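Local coordinates for 6b protein (Agrobacterium vitis, PDB 3AQ2), which probably acts as a toxin-like effector with an ADP-ribosylation fold that disturbs plant cell proliferation, apparently through the host microRNA machinery, at residues Asn109-Gln114 and Arg145-Val150. Sequence-based numbering, arbitrary orientation.
Sequences NAILQQ and RIRTDV
Arg147 NH2 reaches Asp149 OD2 at 2.8 Å in a bidentate salt bridge, and the same nitrogen also lies 3.6 Å from Ile111 CG2, which comes obliquely to the guanidinium. The bond to OD2 is nearly straight, 172° at the hydrogen, and its companion, Arg147 NE to Asp149 OD1, is equally short at 2.8 Å. Arg147 thus holds the carboxylate side-on through NE and NH2, one to each oxygen. Each oxygen lies within a few degrees of the guanidinium plane and is approached on its syn side, although the donors stand 21° to 27° out of the carboxylate plane. Both residues belong to strand 143-151, an outer strand of the antiparallel three-stranded sheet, in a RolB/RolC-family protein with an ADP-ribosylation fold. Helix 105-115 packs beside this strand at the protein surface. Ile146 and Arg147 form a classic beta bulge opposite Trp158 of the adjoining strand 154-161: both have backbone hydrogen bonds with Trp158, which also makes a cation-pi contact with Arg147. Across the interface, Ile111 supplies the helix side of the contact. With chi1 at -63°, CG1 sits beside the backbone N and CG2 is the branch opposite that N; this methyl is also 3.9 Å from Asp149 OD2, touching both members of the ion pair. The backbones remain well apart, with 9.8 Å between Ile111 CA and Asp149 CA, and 89 Å² is buried between 109-114 and 145-150, both sides summed. Arg147 NH1 additionally hydrogen-bonds Ser115 OG, tying the guanidinium to the end of the helix, where the same hydroxyl also bonds Ile111 O.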
# COMPACT_ATOMS: atom_id res chain seq x y z
N ASN A 109 -0.77 14.99 3.41
CA ASN A 109 0.63 15.05 3.83
C ASN A 109 0.76 15.41 5.31
O ASN A 109 1.60 14.85 6.00
CB ASN A 109 1.43 16.03 2.99
CG ASN A 109 2.90 15.97 3.31
OD1 ASN A 109 3.60 14.99 2.98
ND2 ASN A 109 3.38 16.98 3.99
N ALA A 110 -0.10 16.31 5.79
CA ALA A 110 -0.09 16.66 7.22
C ALA A 110 -0.39 15.45 8.11
O ALA A 110 0.27 15.24 9.15
CB ALA A 110 -1.06 17.80 7.51
N ILE A 111 -1.37 14.65 7.71
CA ILE A 111 -1.72 13.46 8.48
C ILE A 111 -0.60 12.41 8.41
O ILE A 111 -0.26 11.78 9.43
CB ILE A 111 -3.07 12.89 8.02
CG1 ILE A 111 -4.18 13.93 8.29
CG2 ILE A 111 -3.39 11.57 8.76
CD1 ILE A 111 -5.56 13.47 7.82
N LEU A 112 -0.03 12.24 7.21
CA LEU A 112 1.07 11.30 7.02
C LEU A 112 2.31 11.64 7.85
O LEU A 112 2.96 10.74 8.41
CB LEU A 112 1.44 11.20 5.54
CG LEU A 112 0.43 10.46 4.66
CD1 LEU A 112 0.70 10.76 3.20
CD2 LEU A 112 0.44 8.93 4.96
N GLN A 113 2.61 12.93 7.96
CA GLN A 113 3.74 13.38 8.78
C GLN A 113 3.54 13.02 10.24
O GLN A 113 4.50 12.67 10.92
CB GLN A 113 3.95 14.88 8.66
CG GLN A 113 4.64 15.29 7.39
CD GLN A 113 5.06 16.74 7.41
OE1 GLN A 113 5.27 17.32 8.48
NE2 GLN A 113 5.21 17.33 6.23
N GLN A 114 2.31 13.12 10.72
CA GLN A 114 2.01 12.79 12.11
C GLN A 114 2.02 11.27 12.34
O GLN A 114 2.26 10.82 13.46
CB GLN A 114 0.68 13.42 12.54
CG GLN A 114 0.53 13.65 14.08
CD GLN A 114 1.66 14.49 14.71
OE1 GLN A 114 2.41 15.19 14.02
NE2 GLN A 114 1.77 14.42 16.04
N ARG A 145 -3.61 -2.98 12.46
CA ARG A 145 -4.31 -1.69 12.54
C ARG A 145 -3.73 -0.87 13.69
O ARG A 145 -3.63 -1.38 14.81
CB ARG A 145 -5.80 -1.90 12.77
CG ARG A 145 -6.57 -0.59 12.69
CD ARG A 145 -7.82 -0.80 11.91
NE ARG A 145 -8.77 0.29 12.08
CZ ARG A 145 -9.93 0.33 11.45
NH1 ARG A 145 -10.23 -0.64 10.58
NH2 ARG A 145 -10.76 1.32 11.66
N ILE A 146 -3.38 0.38 13.42
CA ILE A 146 -2.74 1.26 14.40
C ILE A 146 -3.62 2.42 14.88
O ILE A 146 -3.40 2.96 15.97
CB ILE A 146 -1.38 1.81 13.88
CG1 ILE A 146 -1.58 2.66 12.61
CG2 ILE A 146 -0.41 0.66 13.64
CD1 ILE A 146 -0.32 3.48 12.18
N ARG A 147 -4.61 2.80 14.08
CA ARG A 147 -5.43 3.97 14.39
C ARG A 147 -6.67 3.97 13.51
O ARG A 147 -6.69 3.30 12.48
CB ARG A 147 -4.62 5.25 14.12
CG ARG A 147 -5.18 6.49 14.79
CD ARG A 147 -4.31 7.70 14.49
NE ARG A 147 -4.43 8.22 13.13
CZ ARG A 147 -3.44 8.30 12.24
NH1 ARG A 147 -2.23 7.83 12.52
NH2 ARG A 147 -3.67 8.82 11.05
N THR A 148 -7.67 4.72 13.93
CA THR A 148 -8.85 5.01 13.11
C THR A 148 -9.10 6.52 13.11
O THR A 148 -9.19 7.12 14.18
CB THR A 148 -10.08 4.26 13.66
OG1 THR A 148 -9.78 2.85 13.69
CG2 THR A 148 -11.32 4.50 12.80
N ASP A 149 -9.19 7.11 11.92
CA ASP A 149 -9.56 8.51 11.76
C ASP A 149 -10.99 8.61 11.23
O ASP A 149 -11.41 7.78 10.42
CB ASP A 149 -8.63 9.23 10.78
CG ASP A 149 -7.20 9.35 11.28
OD1 ASP A 149 -6.97 9.26 12.51
OD2 ASP A 149 -6.31 9.55 10.44
N VAL A 150 -11.72 9.63 11.67
CA VAL A 150 -13.10 9.82 11.25
C VAL A 150 -13.19 11.11 10.43
O VAL A 150 -12.84 12.18 10.93
CB VAL A 150 -14.05 9.89 12.47
CG1 VAL A 150 -15.49 10.25 12.06
CG2 VAL A 150 -14.00 8.57 13.26